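Local coordinates for putative uncharacterized protein (Chaetomium thermophilum, PDB 4XRI), which probably carries cargo proteins into the nucleus as a flexible HEAT-repeat receptor of the importin-beta family, and is expected to bind a small GTPase, at residues V411-P414 / I415-G419; V377-F380 / V381-L385; V369-T372 / I373-P376; M485-A488 / E489-G493; T438-A441 / L442-T446. The protein carries 2 engineered substitutions. All coordinates share one frame; numbering follows the deposited sequence.

Interaction 1 (V411-P414 / I415-G419); sequences VLEP and IVKTG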
loop_
_atom_site.group_PDB
_atom_site.type_symbol
_atom_site.label_atom_id
_atom_site.label_comp_id
_atom_site.label_asym_id
_atom_site.label_seq_id
_atom_site.Cartn_x
_atom_site.Cartn_y
_atom_site.Cartn_z
ATOM N N VAL A 411 5.698 -17.833 25.377
ATOM C CA VAL A 411 6.202 -16.966 26.435
ATOM C C VAL A 411 5.128 -15.981 26.899
ATOM O O VAL A 411 5.032 -15.664 28.085
ATOM C CB VAL A 411 7.451 -16.183 25.979
ATOM C CG1 VAL A 411 7.984 -15.326 27.116
ATOM C CG2 VAL A 411 8.527 -17.140 25.496
ATOM N N LEU A 412 4.314 -15.509 25.961
ATOM C CA LEU A 412 3.303 -14.503 26.270
ATOM C C LEU A 412 2.072 -15.079 26.969
ATOM O O LEU A 412 1.424 -14.382 27.751
ATOM C CB LEU A 412 2.866 -13.784 24.996
ATOM C CG LEU A 412 3.840 -12.763 24.416
ATOM C CD1 LEU A 412 3.313 -12.239 23.094
ATOM C CD2 LEU A 412 4.066 -11.622 25.394
ATOM N N GLU A 413 1.756 -16.341 26.679
ATOM C CA GLU A 413 0.546 -16.987 27.199
ATOM C C GLU A 413 0.337 -16.812 28.709
ATOM O O GLU A 413 -0.747 -16.412 29.132
ATOM C CB GLU A 413 0.547 -18.482 26.859
ATOM C CG GLU A 413 0.576 -18.780 25.372
ATOM C CD GLU A 413 -0.488 -19.766 24.939
ATOM O OE1 GLU A 413 -0.925 -20.586 25.773
ATOM O OE2 GLU A 413 -0.895 -19.709 23.759
ATOM N N PRO A 414 1.367 -17.101 29.534
ATOM C CA PRO A 414 1.100 -16.936 30.968
ATOM C C PRO A 414 0.979 -15.476 31.394
ATOM O O PRO A 414 0.325 -15.187 32.395
ATOM C CB PRO A 414 2.319 -17.591 31.625
ATOM C CG PRO A 414 3.403 -17.437 30.627
ATOM C CD PRO A 414 2.732 -17.608 29.296
ATOM N N ILE A 415 1.605 -14.573 30.648
ATOM C CA ILE A 415 1.529 -13.153 30.959
ATOM C C ILE A 415 0.166 -12.598 30.563
ATOM O O ILE A 415 -0.391 -11.742 31.250
ATOM C CB ILE A 415 2.638 -12.361 30.249
ATOM C CG1 ILE A 415 3.997 -13.003 30.525
ATOM C CG2 ILE A 415 2.630 -10.907 30.698
ATOM C CD1 ILE A 415 5.152 -12.279 29.887
ATOM N N VAL A 416 -0.367 -13.097 29.454
ATOM C CA VAL A 416 -1.696 -12.705 29.000
ATOM C C VAL A 416 -2.760 -13.197 29.975
ATOM O O VAL A 416 -3.641 -12.437 30.381
ATOM C CB VAL A 416 -1.997 -13.254 27.594
ATOM C CG1 VAL A 416 -3.472 -13.084 27.259
ATOM C CG2 VAL A 416 -1.121 -12.566 26.557
ATOM N N LYS A 417 -2.670 -14.472 30.342
ATOM C CA LYS A 417 -3.579 -15.068 31.316
ATOM C C LYS A 417 -3.560 -14.297 32.630
ATOM O O LYS A 417 -4.607 -14.031 33.221
ATOM C CB LYS A 417 -3.215 -16.534 31.564
ATOM C CG LYS A 417 -3.803 -17.499 30.551
ATOM C CD LYS A 417 -3.108 -18.849 30.591
ATOM C CE LYS A 417 -3.721 -19.810 29.583
ATOM N NZ LYS A 417 -2.905 -21.044 29.413
ATOM N N THR A 418 -2.362 -13.938 33.076
ATOM C CA THR A 418 -2.190 -13.188 34.312
ATOM C C THR A 418 -2.769 -11.781 34.191
ATOM O O THR A 418 -3.369 -11.260 35.132
ATOM C CB THR A 418 -0.697 -13.100 34.706
ATOM O OG1 THR A 418 -0.220 -14.400 35.073
ATOM C CG2 THR A 418 -0.495 -12.148 35.877
ATOM N N GLY A 419 -2.603 -11.176 33.020
ATOM C CA GLY A 419 -2.985 -9.790 32.826
ATOM C C GLY A 419 -4.362 -9.556 32.237
ATOM O O GLY A 419 -4.777 -8.407 32.082
#
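Glu-413 and Lys-417, one helical turn apart, run side by side with their ends pointing the same way. Glu-413 OE1 stays 4.2 Å from Lys-417 NZ, beyond a salt bridge, so any attraction between the opposite charges is probably loose. The carboxylate also lies close to that of Glu-409, and the lysine probably eases this like-charge crowding. On a different side of the turn, the hydroxyl of Thr-418 folds back over the backbone: with OG1 beside its own N (chi1 -68°), it donates to Pro-414 O at 2.8 Å. Thr-418 N donates to the same Pro-414 O at 3.0 Å, coming in 40° out of the carbonyl plane, so two donors grip one acceptor. Pro-414 has no N-H to offer to the turn before it, and the helix kinks there. Leu-412 and Val-416 are the buried residues of the turn. Val-416 CG2 sits 3.3 Å from Leu-412 O, whereas the two side chains barely meet, Leu-412 CB lying 4.5 Å from Val-416 CG2. Ile-415 reaches back along the helix, its CD1 3.8 Å from Val-411 O, and also touches Ile-378 on helix 374-384. Leu-412 touches Ile-374 there and Cys-449 of helix 432-449, where Val-416 meets Ile-445. A kinked helix that sends apolar residues to helices before and after it, with a charged and hydroxyl-bearing outer side, matches the stacked helices of a HEAT-repeat solenoid.

Interaction 2 (V377-F380 / V381-L385); sequences VIQF and VEHNL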
loop_
_atom_site.group_PDB
_atom_site.type_symbol
_atom_site.label_atom_id
_atom_site.label_comp_id
_atom_site.label_asym_id
_atom_site.label_seq_id
_atom_site.Cartn_x
_atom_site.Cartn_y
_atom_site.Cartn_z
ATOM N N VAL A 377 9.346 -4.188 29.584
ATOM C CA VAL A 377 7.981 -3.714 29.381
ATOM C C VAL A 377 7.087 -4.121 30.548
ATOM O O VAL A 377 6.314 -3.311 31.060
ATOM C CB VAL A 377 7.389 -4.248 28.062
ATOM C CG1 VAL A 377 5.916 -3.890 27.955
ATOM C CG2 VAL A 377 8.160 -3.693 26.875
ATOM N N ILE A 378 7.202 -5.376 30.971
ATOM C CA ILE A 378 6.407 -5.881 32.086
ATOM C C ILE A 378 6.736 -5.133 33.378
ATOM O O ILE A 378 5.846 -4.838 34.178
ATOM C CB ILE A 378 6.619 -7.398 32.280
ATOM C CG1 ILE A 378 5.973 -8.162 31.123
ATOM C CG2 ILE A 378 6.025 -7.870 33.594
ATOM C CD1 ILE A 378 4.530 -7.776 30.874
ATOM N N GLN A 379 8.012 -4.809 33.567
ATOM C CA GLN A 379 8.422 -4.008 34.715
ATOM C C GLN A 379 7.716 -2.658 34.692
ATOM O O GLN A 379 7.245 -2.171 35.718
ATOM C CB GLN A 379 9.938 -3.802 34.732
ATOM C CG GLN A 379 10.424 -2.997 35.924
ATOM C CD GLN A 379 11.903 -2.672 35.855
ATOM O OE1 GLN A 379 12.493 -2.624 34.775
ATOM N NE2 GLN A 379 12.513 -2.449 37.015
ATOM N N PHE A 380 7.641 -2.068 33.504
ATOM C CA PHE A 380 7.007 -0.768 33.321
ATOM C C PHE A 380 5.497 -0.833 33.529
ATOM O O PHE A 380 4.909 0.056 34.146
ATOM C CB PHE A 380 7.318 -0.227 31.924
ATOM C CG PHE A 380 6.681 1.101 31.627
ATOM C CD1 PHE A 380 7.313 2.280 31.978
ATOM C CD2 PHE A 380 5.460 1.169 30.976
ATOM C CE1 PHE A 380 6.736 3.503 31.699
ATOM C CE2 PHE A 380 4.876 2.390 30.696
ATOM C CZ PHE A 380 5.515 3.559 31.057
ATOM N N VAL A 381 4.875 -1.884 33.003
ATOM C CA VAL A 381 3.427 -2.046 33.092
ATOM C C VAL A 381 2.985 -2.270 34.534
ATOM O O VAL A 381 1.984 -1.708 34.978
ATOM C CB VAL A 381 2.931 -3.219 32.216
ATOM C CG1 VAL A 381 1.448 -3.479 32.447
ATOM C CG2 VAL A 381 3.192 -2.930 30.751
ATOM N N GLU A 382 3.737 -3.086 35.266
ATOM C CA GLU A 382 3.419 -3.353 36.666
ATOM C C GLU A 382 3.557 -2.091 37.515
ATOM O O GLU A 382 2.738 -1.833 38.398
ATOM C CB GLU A 382 4.314 -4.462 37.228
ATOM C CG GLU A 382 4.060 -5.840 36.637
ATOM C CD GLU A 382 4.606 -6.959 37.508
ATOM O OE1 GLU A 382 4.450 -6.880 38.745
ATOM O OE2 GLU A 382 5.194 -7.916 36.959
ATOM N N HIS A 383 4.591 -1.306 37.232
ATOM C CA HIS A 383 4.857 -0.077 37.975
ATOM C C HIS A 383 3.778 0.986 37.789
ATOM O O HIS A 383 3.526 1.783 38.692
ATOM C CB HIS A 383 6.207 0.520 37.559
ATOM C CG HIS A 383 7.394 -0.254 38.036
ATOM N ND1 HIS A 383 8.690 0.169 37.830
ATOM C CD2 HIS A 383 7.488 -1.429 38.709
ATOM C CE1 HIS A 383 9.528 -0.706 38.353
ATOM N NE2 HIS A 383 8.822 -1.685 38.893
ATOM N N ASN A 384 3.150 1.002 36.617
ATOM C CA ASN A 384 2.357 2.156 36.207
ATOM C C ASN A 384 0.876 1.906 35.948
ATOM O O ASN A 384 0.126 2.848 35.694
ATOM C CB ASN A 384 2.972 2.757 34.946
ATOM C CG ASN A 384 4.273 3.473 35.225
ATOM O OD1 ASN A 384 4.337 4.343 36.089
ATOM N ND2 ASN A 384 5.321 3.102 34.503
ATOM N N LEU A 385 0.458 0.648 36.010
ATOM C CA LEU A 385 -0.929 0.294 35.729
ATOM C C LEU A 385 -1.899 1.002 36.678
ATOM O O LEU A 385 -3.017 1.343 36.295
ATOM C CB LEU A 385 -1.115 -1.222 35.818
ATOM C CG LEU A 385 -2.288 -1.821 35.042
ATOM C CD1 LEU A 385 -2.248 -1.389 33.584
ATOM C CD2 LEU A 385 -2.265 -3.335 35.148
#
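In Phe-380, CG lies anti to the backbone N (chi1 179°), while in Asn-384 CG is turned beside its backbone N (chi1 -72°); together these torsions bring the amide over the ring. Asn-384 ND2 hovers 3.1 Å above the ring plane, displaced toward the rim, and its nearest ring atom is Phe-380 CE1 at 3.2 Å. The amide is tilted, its plane 59° from the ring's. The same ND2 gives a weak hydrogen bond to Phe-380 O at 3.1 Å. On another side of the helix Gln-379 O lies over one face of the His-383 imidazole, 3.0 Å from His-383 CG, while Gln-379 CG approaches His-383 CE1 at 3.5 Å. Val-377 CG1 and Val-381 CG2 meet at 4.0 Å on the apolar side. Phe-380 also packs on Leu-337 of helix 324-340 and Ala-395 of helix 390-402, so a serine at this position would probably open a gap between these helices and leave Asn-384 ND2 without the ring face beneath it. Near the end of helix 374-384, where backbone bonding weakens, the amide nitrogen is thus held by two modest attractions, a bent bond to a carbonyl and a polar contact with the ring's pi face.

Interaction 3 (V369-T372 / I373-P376); sequences VGST and IIPP
Ile-374 N stands above the flat peptide carbonyl of Ser-371, 60° out of its plane, and still makes a fairly straight hydrogen bond to Ser-371 O at 3.1 Å. The carbonyl of Gly-370 is used in the same way: Ile-373 N lies 42° out of its plane, 3.3 Å from Gly-370 O. Neither donor comes in on a lone pair, and both bonds span three residues, as in a 3-10 turn. Ile-373 CG2 also closes on Gly-370 O, at 3.1 Å, because chi1 of -157° places this methyl between the residue's own backbone N and carbonyl carbon. Val-369 CG2 reaches Ile-373 CB at 3.7 Å, the two side chains running roughly perpendicular. The prolines bring ring methylenes instead of N-H groups: Pro-375 CD lies 3.5 Å from Thr-372 O, and Pro-376 CD is 3.7 Å from that same oxygen. Residues without an N-H are easily accommodated in the first turn of a helix. Gly-370, with positive phi, ends the helical path of helix 354-369, and the short turn then leads into helix 374-384. Ile-374 CD1 comes to 4.2 Å from Ser-371 CB and packs on Val-411 and Leu-412 of helix 409-425; an alanine there is likely to open a gap between helices 374-384 and 409-425 and leave these partners without their apolar cover. Ile-373 turns instead to Val-333 of helix 324-340 and to Leu-362 and Ala-366 of helix 354-369, so the two isoleucines wedge the turn between the preceding and the following helices.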
loop_
_atom_site.group_PDB
_atom_site.type_symbol
_atom_site.label_atom_id
_atom_site.label_comp_id
_atom_site.label_asym_id
_atom_site.label_seq_id
_atom_site.Cartn_x
_atom_site.Cartn_y
_atom_site.Cartn_z
ATOM N N VAL A 369 12.945 -8.027 18.253
ATOM C CA VAL A 369 13.733 -8.719 19.271
ATOM C C VAL A 369 12.965 -9.814 20.005
ATOM O O VAL A 369 13.554 -10.604 20.739
ATOM C CB VAL A 369 14.281 -7.730 20.320
ATOM C CG1 VAL A 369 14.852 -6.502 19.635
ATOM C CG2 VAL A 369 13.195 -7.335 21.313
ATOM N N GLY A 370 11.652 -9.854 19.810
ATOM C CA GLY A 370 10.829 -10.887 20.409
ATOM C C GLY A 370 10.763 -10.852 21.927
ATOM O O GLY A 370 10.458 -9.823 22.528
ATOM N N SER A 371 11.057 -11.993 22.546
ATOM C CA SER A 371 10.896 -12.171 23.989
ATOM C C SER A 371 11.825 -11.293 24.822
ATOM O O SER A 371 11.562 -11.047 26.000
ATOM C CB SER A 371 11.118 -13.640 24.361
ATOM O OG SER A 371 10.163 -14.474 23.727
ATOM N N THR A 372 12.911 -10.828 24.212
ATOM C CA THR A 372 13.893 -9.993 24.901
ATOM C C THR A 372 13.264 -8.700 25.429
ATOM O O THR A 372 13.706 -8.144 26.436
ATOM C CB THR A 372 15.078 -9.648 23.968
ATOM O OG1 THR A 372 15.651 -10.858 23.458
ATOM C CG2 THR A 372 16.153 -8.861 24.710
ATOM N N ILE A 373 12.216 -8.237 24.755
ATOM C CA ILE A 373 11.576 -6.970 25.099
ATOM C C ILE A 373 10.644 -7.083 26.308
ATOM O O ILE A 373 10.258 -6.077 26.902
ATOM C CB ILE A 373 10.767 -6.416 23.907
ATOM C CG1 ILE A 373 10.580 -4.904 24.039
ATOM C CG2 ILE A 373 9.423 -7.130 23.786
ATOM C CD1 ILE A 373 9.888 -4.278 22.851
ATOM N N ILE A 374 10.294 -8.309 26.679
ATOM C CA ILE A 374 9.253 -8.532 27.679
ATOM C C ILE A 374 9.601 -8.067 29.110
ATOM O O ILE A 374 8.783 -7.396 29.743
ATOM C CB ILE A 374 8.853 -10.018 27.713
ATOM C CG1 ILE A 374 8.080 -10.376 26.444
ATOM C CG2 ILE A 374 8.024 -10.329 28.946
ATOM C CD1 ILE A 374 7.863 -11.858 26.259
ATOM N N PRO A 375 10.802 -8.407 29.627
ATOM C CA PRO A 375 11.068 -7.962 31.005
ATOM C C PRO A 375 11.054 -6.436 31.234
ATOM O O PRO A 375 10.497 -6.011 32.246
ATOM C CB PRO A 375 12.463 -8.535 31.292
ATOM C CG PRO A 375 12.577 -9.710 30.401
ATOM C CD PRO A 375 11.854 -9.323 29.144
ATOM N N PRO A 376 11.646 -5.624 30.332
ATOM C CA PRO A 376 11.555 -4.188 30.633
ATOM C C PRO A 376 10.144 -3.619 30.482
ATOM O O PRO A 376 9.796 -2.667 31.181
ATOM C CB PRO A 376 12.507 -3.553 29.608
ATOM C CG PRO A 376 12.589 -4.535 28.503
ATOM C CD PRO A 376 12.510 -5.876 29.163
#

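Interaction 4 (M485-A488 / E489-G493); sequences MNIA and ERFAG
Asn-486, Glu-489 and Arg-490 converge on one water, each through its side chain. The water donates to Asn-486 OD1 at 3.2 Å and to Glu-489 OE1 at 3.3 Å, and accepts from Arg-490 NE at 2.6 Å. It lies at the edge of the guanidinium group and in its plane. Arg-490 CG, set beside the backbone N by chi1 (-62°), passes 3.1 Å from Asn-486 O; the chain then bends at chi2 and straightens toward NE. The planes of the Asn-486 amide and the Glu-489 carboxylate stand 70° apart, and both facing oxygens accept from the water, which bridges them. All this happens in the last turn of helix 477-490, in the HEAT-repeat solenoid of this importin beta; Phe-491 is the first residue to abandon helical backbone angles. Its N still bonds Ile-487 O at 2.8 Å. With CG beside the backbone N (chi1 -65°), the ring presents its edge to that carbonyl, CD2 lying 3.2 Å from Ile-487 O. The same Phe-491 CD2 touches Ile-487 CG2 at 3.7 Å, and both residues turn to helix 455-472, Ile-487 meeting Leu-462 and Leu-466, and Phe-491 meeting Leu-459. Just beyond, Ala-492 O accepts a hydrogen bond from Asn-500 ND2.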
loop_
_atom_site.group_PDB
_atom_site.type_symbol
_atom_site.label_atom_id
_atom_site.label_comp_id
_atom_site.label_asym_id
_atom_site.label_seq_id
_atom_site.Cartn_x
_atom_site.Cartn_y
_atom_site.Cartn_z
ATOM N N MET A 485 -14.115 -7.678 16.414
ATOM C CA MET A 485 -13.901 -8.372 15.147
ATOM C C MET A 485 -12.847 -9.467 15.282
ATOM O O MET A 485 -13.040 -10.590 14.807
ATOM C CB MET A 485 -13.486 -7.385 14.054
ATOM C CG MET A 485 -14.634 -6.589 13.456
ATOM S SD MET A 485 -14.155 -5.786 11.917
ATOM C CE MET A 485 -12.854 -4.698 12.494
ATOM N N ASN A 486 -11.733 -9.126 15.927
ATOM C CA ASN A 486 -10.675 -10.089 16.229
ATOM C C ASN A 486 -11.208 -11.319 16.952
ATOM O O ASN A 486 -10.899 -12.449 16.584
ATOM C CB ASN A 486 -9.578 -9.433 17.074
ATOM C CG ASN A 486 -8.651 -8.559 16.252
ATOM O OD1 ASN A 486 -8.440 -8.802 15.064
ATOM N ND2 ASN A 486 -8.085 -7.539 16.885
ATOM N N ILE A 487 -12.012 -11.080 17.982
ATOM C CA ILE A 487 -12.614 -12.143 18.779
ATOM C C ILE A 487 -13.511 -13.052 17.944
ATOM O O ILE A 487 -13.437 -14.279 18.046
ATOM C CB ILE A 487 -13.433 -11.553 19.936
ATOM C CG1 ILE A 487 -12.505 -10.863 20.935
ATOM C CG2 ILE A 487 -14.253 -12.632 20.622
ATOM C CD1 ILE A 487 -13.229 -9.948 21.881
ATOM N N ALA A 488 -14.356 -12.441 17.118
ATOM C CA ALA A 488 -15.235 -13.189 16.227
ATOM C C ALA A 488 -14.428 -14.057 15.264
ATOM O O ALA A 488 -14.819 -15.181 14.948
ATOM C CB ALA A 488 -16.140 -12.240 15.456
ATOM N N GLU A 489 -13.297 -13.530 14.809
ATOM C CA GLU A 489 -12.415 -14.259 13.903
ATOM C C GLU A 489 -11.704 -15.416 14.600
ATOM O O GLU A 489 -11.523 -16.484 14.017
ATOM C CB GLU A 489 -11.379 -13.314 13.290
ATOM C CG GLU A 489 -11.941 -12.349 12.259
ATOM C CD GLU A 489 -10.928 -11.303 11.830
ATOM O OE1 GLU A 489 -9.767 -11.374 12.286
ATOM O OE2 GLU A 489 -11.296 -10.406 11.040
ATOM N N ARG A 490 -11.302 -15.195 15.848
ATOM C CA ARG A 490 -10.492 -16.166 16.579
ATOM C C ARG A 490 -11.315 -17.252 17.271
ATOM O O ARG A 490 -10.814 -18.347 17.526
ATOM C CB ARG A 490 -9.624 -15.447 17.615
ATOM C CG ARG A 490 -8.626 -14.469 17.019
ATOM C CD ARG A 490 -7.603 -15.172 16.150
ATOM N NE ARG A 490 -6.891 -14.233 15.289
ATOM C CZ ARG A 490 -5.868 -14.564 14.509
ATOM N NH1 ARG A 490 -5.428 -15.815 14.487
ATOM N NH2 ARG A 490 -5.282 -13.643 13.754
ATOM N N PHE A 491 -12.570 -16.950 17.588
ATOM C CA PHE A 491 -13.439 -17.922 18.249
ATOM C C PHE A 491 -14.540 -18.402 17.311
ATOM O O PHE A 491 -15.704 -18.508 17.700
ATOM C CB PHE A 491 -14.052 -17.323 19.516
ATOM C CG PHE A 491 -13.045 -17.009 20.588
ATOM C CD1 PHE A 491 -12.766 -17.927 21.585
ATOM C CD2 PHE A 491 -12.378 -15.794 20.597
ATOM C CE1 PHE A 491 -11.843 -17.641 22.572
ATOM C CE2 PHE A 491 -11.453 -15.502 21.580
ATOM C CZ PHE A 491 -11.184 -16.427 22.570
ATOM N N ALA A 492 -14.158 -18.704 16.075
ATOM C CA ALA A 492 -15.114 -19.056 15.031
ATOM C C ALA A 492 -15.493 -20.533 15.061
ATOM O O ALA A 492 -16.550 -20.920 14.561
ATOM C CB ALA A 492 -14.551 -18.689 13.668
ATOM N N GLY A 493 -14.631 -21.355 15.647
ATOM C CA GLY A 493 -14.871 -22.783 15.706
ATOM C C GLY A 493 -14.459 -23.478 14.423
ATOM O O GLY A 493 -13.865 -22.865 13.535
HETATM O O HOH W 1 -7.410 -11.800 14.536
#

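Interaction 5 (T438-A441 / L442-T446); sequences TAYA and LGRIT
Leu-442 opens the second half of this helical stretch by lying alongside Thr-438, the two side chains pointing the same way; Leu-442 CD1 is 4.1 Å from Thr-438 CG2. Its N bonds Thr-438 O at 2.9 Å. The hydroxyl of Thr-438 takes no part in this pairing, being hydrogen-bonded to Val-434 O one turn earlier, and Leu-442 goes on to meet Met-420 and Leu-423 of helix 409-425. Gly-443 contributes only backbone, its N donating to Ala-439 O at 3.1 Å. Arg-444 carries the main side-chain contact. With its CG beside the backbone N (chi1 -71°) and further bends at chi2 and chi3, it runs next to Tyr-440, and Arg-444 CG comes 3.7 Å from Tyr-440 CE2. The guanidinium and phenol planes are nearly parallel, 5° apart, yet it is the arginine's methylenes that touch the ring. The ring stacks instead with Trp-482 of helix 477-490, and Arg-444 NE is satisfied by Gly-401 O, with a weak bond from NH2 to Ala-402 O. Such a helix, buried between neighbours earlier and later in the chain, is consistent with a HEAT-repeat solenoid: an arginine here fastens one helix to backbone carbonyls of helix 390-402. Ile-445 follows, its CG1 3.2 Å from Ala-441 O and its side chain on Leu-423. Thr-446 then folds its hydroxyl back, so that OG1 reaches Leu-442 O at 3.0 Å from one face of the carbonyl plane while the Thr-446 N-H approaches from the opposite face.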
loop_
_atom_site.group_PDB
_atom_site.type_symbol
_atom_site.label_atom_id
_atom_site.label_comp_id
_atom_site.label_asym_id
_atom_site.label_seq_id
_atom_site.Cartn_x
_atom_site.Cartn_y
_atom_site.Cartn_z
ATOM N N THR A 438 -6.978 0.723 26.264
ATOM C CA THR A 438 -7.254 -0.582 26.850
ATOM C C THR A 438 -7.987 -1.475 25.857
ATOM O O THR A 438 -7.637 -2.643 25.677
ATOM C CB THR A 438 -8.088 -0.459 28.134
ATOM O OG1 THR A 438 -7.335 0.248 29.127
ATOM C CG2 THR A 438 -8.447 -1.833 28.664
ATOM N N ALA A 439 -9.005 -0.911 25.215
ATOM C CA ALA A 439 -9.775 -1.634 24.208
ATOM C C ALA A 439 -8.879 -2.116 23.073
ATOM O O ALA A 439 -8.950 -3.273 22.661
ATOM C CB ALA A 439 -10.891 -0.755 23.665
ATOM N N TYR A 440 -8.025 -1.222 22.584
ATOM C CA TYR A 440 -7.101 -1.534 21.498
ATOM C C TYR A 440 -6.098 -2.605 21.910
ATOM O O TYR A 440 -5.765 -3.492 21.125
ATOM C CB TYR A 440 -6.360 -0.272 21.051
ATOM C CG TYR A 440 -5.539 -0.456 19.795
ATOM C CD1 TYR A 440 -6.123 -0.339 18.541
ATOM C CD2 TYR A 440 -4.179 -0.733 19.863
ATOM C CE1 TYR A 440 -5.379 -0.501 17.389
ATOM C CE2 TYR A 440 -3.425 -0.899 18.715
ATOM C CZ TYR A 440 -4.030 -0.779 17.481
ATOM O OH TYR A 440 -3.286 -0.941 16.334
ATOM N N ALA A 441 -5.623 -2.513 23.148
ATOM C CA ALA A 441 -4.678 -3.480 23.688
ATOM C C ALA A 441 -5.319 -4.859 23.774
ATOM O O ALA A 441 -4.665 -5.872 23.535
ATOM C CB ALA A 441 -4.182 -3.035 25.058
ATOM N N LEU A 442 -6.603 -4.887 24.121
ATOM C CA LEU A 442 -7.355 -6.133 24.179
ATOM C C LEU A 442 -7.512 -6.734 22.787
ATOM O O LEU A 442 -7.549 -7.952 22.630
ATOM C CB LEU A 442 -8.725 -5.903 24.823
ATOM C CG LEU A 442 -8.715 -5.689 26.340
ATOM C CD1 LEU A 442 -10.036 -5.115 26.820
ATOM C CD2 LEU A 442 -8.410 -7.002 27.047
ATOM N N GLY A 443 -7.601 -5.871 21.781
ATOM C CA GLY A 443 -7.670 -6.314 20.403
ATOM C C GLY A 443 -6.344 -6.895 19.959
ATOM O O GLY A 443 -6.300 -7.940 19.314
ATOM N N ARG A 444 -5.262 -6.207 20.311
ATOM C CA ARG A 444 -3.912 -6.699 20.056
ATOM C C ARG A 444 -3.707 -8.066 20.697
ATOM O O ARG A 444 -3.123 -8.966 20.092
ATOM C CB ARG A 444 -2.866 -5.707 20.582
ATOM C CG ARG A 444 -2.764 -4.417 19.784
ATOM C CD ARG A 444 -1.884 -4.591 18.555
ATOM N NE ARG A 444 -0.481 -4.790 18.907
ATOM C CZ ARG A 444 0.506 -4.894 18.022
ATOM N NH1 ARG A 444 0.246 -4.817 16.725
ATOM N NH2 ARG A 444 1.754 -5.072 18.435
ATOM N N ILE A 445 -4.202 -8.213 21.921
ATOM C CA ILE A 445 -4.065 -9.458 22.669
ATOM C C ILE A 445 -4.820 -10.605 22.006
ATOM O O ILE A 445 -4.258 -11.680 21.783
ATOM C CB ILE A 445 -4.561 -9.294 24.117
ATOM C CG1 ILE A 445 -3.528 -8.525 24.938
ATOM C CG2 ILE A 445 -4.832 -10.651 24.754
ATOM C CD1 ILE A 445 -3.880 -8.421 26.394
ATOM N N THR A 446 -6.093 -10.371 21.698
ATOM C CA THR A 446 -6.914 -11.367 21.020
ATOM C C THR A 446 -6.286 -11.784 19.694
ATOM O O THR A 446 -6.206 -12.968 19.373
ATOM C CB THR A 446 -8.337 -10.839 20.750
ATOM O OG1 THR A 446 -8.978 -10.527 21.992
ATOM C CG2 THR A 446 -9.158 -11.880 20.005
#

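Interactions 3 and 2 follow one another on helix 374-384, their centres about 13 Å apart. Interaction 1, on helix 409-425, touches both: Val-411 CG1 meets Ile-374 CD1 at 3.6 Å, and Ile-415 CG2 meets Ile-378 CD1 at 3.7 Å. Another side of the same helix faces interaction 5, where Val-416 CG1 lies 3.7 Å from Ile-445 CG2. Interaction 5 in turn abuts interaction 4, with Asn-486 ND2 3.0 Å from Gly-443 O. Interactions 2 and 4 are far apart, about 29 Å between centres, and do not touch. The contacts thus step across four neighbouring helices of the solenoid, two of the steps skipping a helix in the chain.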